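Local coordinates for chromosome replication initiation protein (Geobacillus kaustophilus, PDB 2VN2) that probably takes part in starting chromosome replication as a component of the bacterial primosome, represented here by its N-terminal domain, at residues Lys3-Val6 against Ala7-Ala11; Val36-Leu39 against His40-Ser43; Ala66-Met69 against Glu70-Arg74. All blocks are in the same frame, centred on the assembly; numbering follows the deposited sequence.

Interaction 1. Residues Lys3-Val6 against Ala7-Ala11; sequences KKKV and AEWLA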
loop_
_atom_site.group_PDB
_atom_site.type_symbol
_atom_site.label_atom_id
_atom_site.label_comp_id
_atom_site.label_asym_id
_atom_site.label_seq_id
_atom_site.Cartn_x
_atom_site.Cartn_y
_atom_site.Cartn_z
ATOM N N LYS A 3 23.820 8.386 -1.262
ATOM C CA LYS A 3 22.507 9.034 -1.103
ATOM C C LYS A 3 21.516 9.073 -2.318
ATOM O O LYS A 3 20.333 8.849 -2.130
ATOM C CB LYS A 3 22.656 10.437 -0.459
ATOM C CG LYS A 3 22.983 10.457 1.038
ATOM C CD LYS A 3 22.872 11.864 1.573
ATOM C CE LYS A 3 23.715 12.025 2.824
ATOM N NZ LYS A 3 24.158 13.455 3.123
ATOM N N LYS A 4 21.982 9.320 -3.537
ATOM C CA LYS A 4 21.108 9.317 -4.715
ATOM C C LYS A 4 20.537 7.917 -5.002
ATOM O O LYS A 4 19.489 7.719 -5.639
ATOM C CB LYS A 4 21.921 9.808 -5.918
ATOM C CG LYS A 4 21.156 10.487 -7.075
ATOM C CD LYS A 4 21.846 11.876 -7.489
ATOM C CE LYS A 4 21.638 12.221 -9.000
ATOM N NZ LYS A 4 20.354 11.517 -9.551
ATOM N N LYS A 5 21.250 6.933 -4.509
ATOM C CA LYS A 5 20.957 5.535 -4.763
ATOM C C LYS A 5 19.863 5.065 -3.772
ATOM O O LYS A 5 18.903 4.404 -4.144
ATOM C CB LYS A 5 22.280 4.706 -4.581
ATOM C CG LYS A 5 22.246 3.412 -5.207
ATOM C CD LYS A 5 21.973 3.544 -6.660
ATOM C CE LYS A 5 20.880 2.549 -6.983
ATOM N NZ LYS A 5 21.229 2.007 -8.324
ATOM N N VAL A 6 20.078 5.427 -2.532
ATOM C CA VAL A 6 19.146 5.156 -1.481
ATOM C C VAL A 6 17.815 5.724 -1.793
ATOM O O VAL A 6 16.828 4.994 -1.672
ATOM C CB VAL A 6 19.597 5.686 -0.178
ATOM C CG1 VAL A 6 18.550 5.465 0.807
ATOM C CG2 VAL A 6 20.761 4.845 0.275
ATOM N N ALA A 7 17.805 7.001 -2.249
ATOM C CA ALA A 7 16.621 7.732 -2.675
ATOM C C ALA A 7 15.935 6.975 -3.794
ATOM O O ALA A 7 14.692 6.798 -3.731
ATOM C CB ALA A 7 16.924 9.131 -3.062
ATOM N N GLU A 8 16.699 6.484 -4.770
ATOM C CA GLU A 8 16.104 5.667 -5.865
ATOM C C GLU A 8 15.564 4.350 -5.333
ATOM O O GLU A 8 14.504 3.966 -5.744
ATOM C CB GLU A 8 17.061 5.371 -7.031
ATOM C CG GLU A 8 16.547 4.144 -7.903
ATOM C CD GLU A 8 17.654 3.382 -8.742
ATOM O OE1 GLU A 8 18.729 4.060 -8.975
ATOM O OE2 GLU A 8 17.415 2.141 -9.114
ATOM N N TRP A 9 16.228 3.702 -4.336
ATOM C CA TRP A 9 15.561 2.603 -3.725
ATOM C C TRP A 9 14.240 2.982 -3.065
ATOM O O TRP A 9 13.238 2.292 -3.322
ATOM C CB TRP A 9 16.417 1.723 -2.795
ATOM C CG TRP A 9 17.629 1.208 -3.473
ATOM C CD1 TRP A 9 17.781 0.942 -4.789
ATOM C CD2 TRP A 9 18.890 1.028 -2.860
ATOM N NE1 TRP A 9 19.076 0.559 -5.047
ATOM C CE2 TRP A 9 19.783 0.598 -3.858
ATOM C CE3 TRP A 9 19.348 1.118 -1.541
ATOM C CZ2 TRP A 9 21.146 0.332 -3.576
ATOM C CZ3 TRP A 9 20.727 0.757 -1.236
ATOM C CH2 TRP A 9 21.577 0.407 -2.243
ATOM N N LEU A 10 14.254 4.032 -2.225
ATOM C CA LEU A 10 13.108 4.437 -1.489
ATOM C C LEU A 10 11.933 4.882 -2.327
ATOM O O LEU A 10 10.785 4.652 -1.892
ATOM C CB LEU A 10 13.436 5.501 -0.469
ATOM C CG LEU A 10 14.374 5.061 0.669
ATOM C CD1 LEU A 10 14.699 6.258 1.683
ATOM C CD2 LEU A 10 13.772 3.906 1.463
ATOM N N ALA A 11 12.206 5.439 -3.534
ATOM C CA ALA A 11 11.202 5.878 -4.522
ATOM C C ALA A 11 10.538 4.775 -5.298
ATOM O O ALA A 11 9.529 5.005 -5.970
ATOM C CB ALA A 11 11.813 6.767 -5.504
#
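Lys-3 to Val-6 and Ala-7 to Ala-11 are successive turns of one helix, 3-11. Four i to i+4 backbone bonds join them. Trp-9 N to Lys-5 O and Leu-10 N to Val-6 O are the shorter ones, at 2.8 Å each. Ala-7 N also bonds to Lys-3 O, and the bond from Glu-8 N to Lys-4 O is the longest at 3.2 Å. Lys-5 makes several of the side-chain contacts. Its CG stands anti to the backbone N (chi1 -161°), and three further bends bring the end of the chain back between Glu-8 and Trp-9. NZ makes a weak salt bridge to Glu-8 OE1 at 3.3 Å, with the two chains side by side and pointing the same way. Lys-5 also slants across Trp-9: CG is 3.7 Å from CZ2, and CE comes within 3.3 Å of NE1. The carbonyl O of Lys-5 sits 3.5 Å above one face of the indole, toward its rim. The same oxygen therefore accepts the Trp-9 amide and lies against its ring. Next along the helix, Val-6 and Leu-10 run alongside each other, with CG1 4.0 Å from CD1. Tyr-111 of the third subunit meets the indole edge-to-face. Val-6 and Leu-10 pack on Val-107 of the second subunit and on their own counterparts in the fourth. This is an amphipathic N-terminal helix in an oligomer interface: its apolar i, i+4 pair, Val-6 and Leu-10, packs against neighbouring subunits of the tetramer.

Interaction 2. Residues Val36-Leu39 against His40-Ser43; sequences VLLL and HMQS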
loop_
_atom_site.group_PDB
_atom_site.type_symbol
_atom_site.label_atom_id
_atom_site.label_comp_id
_atom_site.label_asym_id
_atom_site.label_seq_id
_atom_site.Cartn_x
_atom_site.Cartn_y
_atom_site.Cartn_z
ATOM N N VAL A 36 1.615 -14.771 -5.509
ATOM C CA VAL A 36 2.761 -13.997 -5.878
ATOM C C VAL A 36 2.709 -13.682 -7.396
ATOM O O VAL A 36 3.111 -12.612 -7.819
ATOM C CB VAL A 36 4.059 -14.696 -5.448
ATOM C CG1 VAL A 36 5.374 -13.761 -5.855
ATOM C CG2 VAL A 36 4.044 -14.984 -3.956
ATOM N N LEU A 37 2.220 -14.619 -8.242
ATOM C CA LEU A 37 2.175 -14.314 -9.695
ATOM C C LEU A 37 1.259 -13.085 -9.926
ATOM O O LEU A 37 1.601 -12.174 -10.682
ATOM C CB LEU A 37 1.753 -15.543 -10.577
ATOM C CG LEU A 37 1.625 -15.277 -12.119
ATOM C CD1 LEU A 37 1.558 -16.540 -12.847
ATOM C CD2 LEU A 37 0.265 -14.574 -12.423
ATOM N N LEU A 38 0.120 -13.062 -9.268
ATOM C CA LEU A 38 -0.861 -11.950 -9.331
ATOM C C LEU A 38 -0.203 -10.629 -8.882
ATOM O O LEU A 38 -0.422 -9.531 -9.479
ATOM C CB LEU A 38 -2.056 -12.322 -8.380
ATOM C CG LEU A 38 -2.989 -13.397 -8.941
ATOM C CD1 LEU A 38 -4.142 -13.703 -7.962
ATOM C CD2 LEU A 38 -3.496 -13.116 -10.428
ATOM N N LEU A 39 0.612 -10.719 -7.812
ATOM C CA LEU A 39 1.423 -9.509 -7.293
ATOM C C LEU A 39 2.345 -9.146 -8.344
ATOM O O LEU A 39 2.411 -7.956 -8.661
ATOM C CB LEU A 39 2.271 -9.835 -6.032
ATOM C CG LEU A 39 1.506 -9.788 -4.674
ATOM C CD1 LEU A 39 -0.046 -9.996 -4.695
ATOM C CD2 LEU A 39 2.162 -10.604 -3.474
ATOM N N HIS A 40 3.116 -10.120 -8.929
ATOM C CA HIS A 40 4.010 -9.598 -10.061
ATOM C C HIS A 40 3.162 -8.925 -11.188
ATOM O O HIS A 40 3.589 -7.891 -11.703
ATOM C CB HIS A 40 4.971 -10.573 -10.696
ATOM C CG HIS A 40 6.013 -11.124 -9.776
ATOM N ND1 HIS A 40 7.130 -10.425 -9.388
ATOM C CD2 HIS A 40 6.097 -12.329 -9.168
ATOM C CE1 HIS A 40 7.857 -11.171 -8.577
ATOM N NE2 HIS A 40 7.246 -12.329 -8.428
ATOM N N MET A 41 2.020 -9.506 -11.598
ATOM C CA MET A 41 1.201 -8.852 -12.624
ATOM C C MET A 41 0.756 -7.532 -12.168
ATOM O O MET A 41 0.869 -6.660 -12.932
ATOM C CB MET A 41 -0.053 -9.571 -13.105
ATOM C CG MET A 41 0.193 -10.991 -13.838
ATOM S SD MET A 41 -1.376 -12.012 -13.963
ATOM C CE MET A 41 -2.402 -10.658 -14.306
ATOM N N GLN A 42 0.267 -7.365 -10.941
ATOM C CA GLN A 42 -0.135 -6.005 -10.474
ATOM C C GLN A 42 1.005 -4.986 -10.679
ATOM O O GLN A 42 0.828 -3.879 -11.171
ATOM C CB GLN A 42 -0.557 -6.002 -9.016
ATOM C CG GLN A 42 -1.103 -4.632 -8.556
ATOM C CD GLN A 42 -1.259 -4.566 -7.027
ATOM O OE1 GLN A 42 -1.425 -5.634 -6.323
ATOM N NE2 GLN A 42 -1.146 -3.313 -6.458
ATOM N N SER A 43 2.197 -5.428 -10.334
ATOM C CA SER A 43 3.400 -4.609 -10.370
ATOM C C SER A 43 3.774 -4.129 -11.790
ATOM O O SER A 43 4.197 -2.993 -11.978
ATOM C CB SER A 43 4.530 -5.463 -9.782
ATOM O OG SER A 43 5.725 -4.734 -9.718
#
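Val-36 and His-40 lie side by side, one turn apart on helix 32-45, and form one tight part of this contact. Val-36 CG1 rests 3.5 Å from NE2 and 3.7 Å from CD2 of the His-40 imidazole. With His-40 CG anti to its own carbonyl carbon (chi1 -63°), the ring turns back over the preceding turn, and CD2 comes to 3.3 Å from Val-36 O. That oxygen also accepts the His-40 amide in a short bond of 2.7 Å. NE2 is hydrogen-bonded to Tyr-25 OH of the third subunit, and this neighbouring-subunit tyrosine also packs on Val-36. With an alanine here, the hydroxyl of Tyr-25 of the third subunit would probably lose its His-40 partner, and a gap is likely to open beside Val-36 CG1. The second tight spot is Leu-37 with Met-41. The two chains meet at a slant, CD2 of Leu-37 3.4 Å from SD of Met-41. Leu-38 CD2 approaches the SD of Met-41 more loosely, at 4.3 Å. Gln-42, the partly exposed residue of this buried contact, forms the loose side. Its side chain touches the preceding turn through CB, 3.6 Å from Leu-38 O. Beyond CG the chain runs out extended, and its NE2 is held by Glu-46. Leu-37 and Leu-38 face helix 65-77, while Leu-39 meets Val-17 and its own counterpart in the third subunit. Helix 32-45 is thus a buried central helix of a helix-turn-helix-type domain, with one side inside the fold and another in a subunit interface.

Interaction 3. Residues Ala66-Met69 against Glu70-Arg74; sequences AECM and EMVRR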
loop_
_atom_site.group_PDB
_atom_site.type_symbol
_atom_site.label_atom_id
_atom_site.label_comp_id
_atom_site.label_asym_id
_atom_site.label_seq_id
_atom_site.Cartn_x
_atom_site.Cartn_y
_atom_site.Cartn_z
ATOM N N ALA A 66 7.857 -21.449 -18.858
ATOM C CA ALA A 66 6.848 -22.434 -19.256
ATOM C C ALA A 66 5.829 -22.718 -18.137
ATOM O O ALA A 66 4.624 -22.837 -18.434
ATOM C CB ALA A 66 7.590 -23.759 -19.776
ATOM N N GLU A 67 6.296 -22.829 -16.879
ATOM C CA GLU A 67 5.420 -23.065 -15.682
ATOM C C GLU A 67 4.556 -21.883 -15.481
ATOM O O GLU A 67 3.369 -22.009 -15.303
ATOM C CB GLU A 67 6.253 -23.288 -14.412
ATOM C CG GLU A 67 7.074 -24.561 -14.449
ATOM C CD GLU A 67 8.115 -24.717 -13.302
ATOM O OE1 GLU A 67 7.672 -25.364 -12.310
ATOM O OE2 GLU A 67 9.329 -24.243 -13.361
ATOM N N CYS A 68 5.172 -20.703 -15.543
ATOM C CA CYS A 68 4.447 -19.402 -15.491
ATOM C C CYS A 68 3.338 -19.324 -16.609
ATOM O O CYS A 68 2.169 -19.040 -16.339
ATOM C CB CYS A 68 5.520 -18.230 -15.475
ATOM S SG CYS A 68 4.730 -16.615 -15.320
ATOM N N MET A 69 3.610 -19.700 -17.842
ATOM C CA MET A 69 2.487 -19.741 -18.844
ATOM C C MET A 69 1.408 -20.712 -18.466
ATOM O O MET A 69 0.211 -20.485 -18.694
ATOM C CB MET A 69 2.955 -20.119 -20.290
ATOM C CG MET A 69 1.666 -20.258 -21.240
ATOM S SD MET A 69 0.879 -18.611 -21.445
ATOM C CE MET A 69 -0.835 -18.736 -20.933
ATOM N N GLU A 70 1.811 -21.849 -17.909
ATOM C CA GLU A 70 0.836 -22.834 -17.361
ATOM C C GLU A 70 -0.025 -22.215 -16.268
ATOM O O GLU A 70 -1.236 -22.407 -16.207
ATOM C CB GLU A 70 1.726 -23.943 -16.773
ATOM C CG GLU A 70 1.210 -25.337 -16.415
ATOM C CD GLU A 70 1.209 -26.272 -17.619
ATOM O OE1 GLU A 70 0.141 -26.185 -18.307
ATOM O OE2 GLU A 70 2.235 -27.037 -17.856
ATOM N N MET A 71 0.620 -21.480 -15.344
ATOM C CA MET A 71 -0.087 -20.857 -14.228
ATOM C C MET A 71 -1.038 -19.774 -14.761
ATOM O O MET A 71 -2.088 -19.704 -14.282
ATOM C CB MET A 71 0.945 -20.226 -13.262
ATOM C CG MET A 71 2.002 -21.183 -12.741
ATOM S SD MET A 71 3.298 -20.528 -11.633
ATOM C CE MET A 71 2.224 -19.805 -10.386
ATOM N N VAL A 72 -0.646 -18.945 -15.720
ATOM C CA VAL A 72 -1.560 -17.894 -16.312
ATOM C C VAL A 72 -2.724 -18.579 -16.990
ATOM O O VAL A 72 -3.913 -18.285 -16.686
ATOM C CB VAL A 72 -0.853 -17.010 -17.309
ATOM C CG1 VAL A 72 -1.823 -16.035 -17.932
ATOM C CG2 VAL A 72 0.525 -16.297 -16.613
ATOM N N ARG A 73 -2.420 -19.587 -17.818
ATOM C CA ARG A 73 -3.468 -20.490 -18.337
ATOM C C ARG A 73 -4.450 -21.040 -17.258
ATOM O O ARG A 73 -5.663 -20.927 -17.430
ATOM C CB ARG A 73 -2.801 -21.622 -19.161
ATOM C CG ARG A 73 -3.734 -22.404 -20.068
ATOM C CD ARG A 73 -3.008 -23.251 -21.242
ATOM N NE ARG A 73 -1.919 -22.559 -22.013
ATOM C CZ ARG A 73 -0.781 -23.167 -22.398
ATOM N NH1 ARG A 73 0.183 -22.526 -23.093
ATOM N NH2 ARG A 73 -0.600 -24.450 -22.070
ATOM N N ARG A 74 -3.933 -21.626 -16.173
ATOM C CA ARG A 74 -4.795 -22.171 -15.074
ATOM C C ARG A 74 -5.599 -21.058 -14.349
ATOM O O ARG A 74 -6.751 -21.292 -13.950
ATOM C CB ARG A 74 -3.976 -23.090 -14.080
ATOM C CG ARG A 74 -4.753 -23.598 -12.784
ATOM C CD ARG A 74 -4.760 -25.247 -12.516
ATOM N NE ARG A 74 -5.417 -25.785 -11.244
ATOM C CZ ARG A 74 -4.808 -26.180 -10.097
ATOM N NH1 ARG A 74 -3.488 -26.116 -9.963
ATOM N NH2 ARG A 74 -5.540 -26.593 -9.053
#
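The guanidinium of Arg-73 is approached at a slant by Met-69 CG, 3.3 Å from NH1. The two side chains cross at about a right angle. They sit on helix 65-77, whose place after helix 54-59 and before the strand pair 82-83 and 97-98 is consistent with the recognition helix of a winged helix-turn-helix. A second flat group, the carboxylate of Glu-67, turns back toward the start of the helix, where OE2 accepts a hydrogen bond from Ser-64 N. Met-69 reaches Arg-73 because CG is anti to the backbone N (chi1 175°) and the chain then bends twice. This brings Met-69 CE to 3.6 Å from Arg-73 N and 4.0 Å from Val-72 CB. Cys-68 and Val-72 lie on the buried side, SG 4.4 Å from CG2, and both pack on Leu-57 and Leu-37 of helices 54-59 and 32-45. Glu-70 and Arg-73 are on the exposed side. Four i to i+4 backbone bonds join the turns, from Glu-70 N to Ala-66 O through to Arg-73 N to Met-69 O. Met-71 leads away at its end, but its CG comes to 3.0 Å from Glu-67 O, the oxygen that also accepts the Met-71 amide.

In the fold
The three contacts follow one another along the chain. Interactions 2 and 3 touch directly, with centres about 13 Å apart: Leu-37 CD1 of helix 32-45 lies 3.8 Å from Met-71 CB and 4.0 Å from Cys-68 SG on helix 65-77. The buried side of interaction 3 thus meets interaction 2 inside the domain. Interaction 1 stands apart on the N-terminal helix. Its centre is about 23 Å from that of interaction 2 and 34 Å from that of interaction 3. Interactions 1 and 2 nevertheless both meet the third subunit. The magnesium site, with His-24, Gln-27, His-109 and Gln-113, belongs to none of them; the side chain of Leu-38 is about 11 Å from that of His-24.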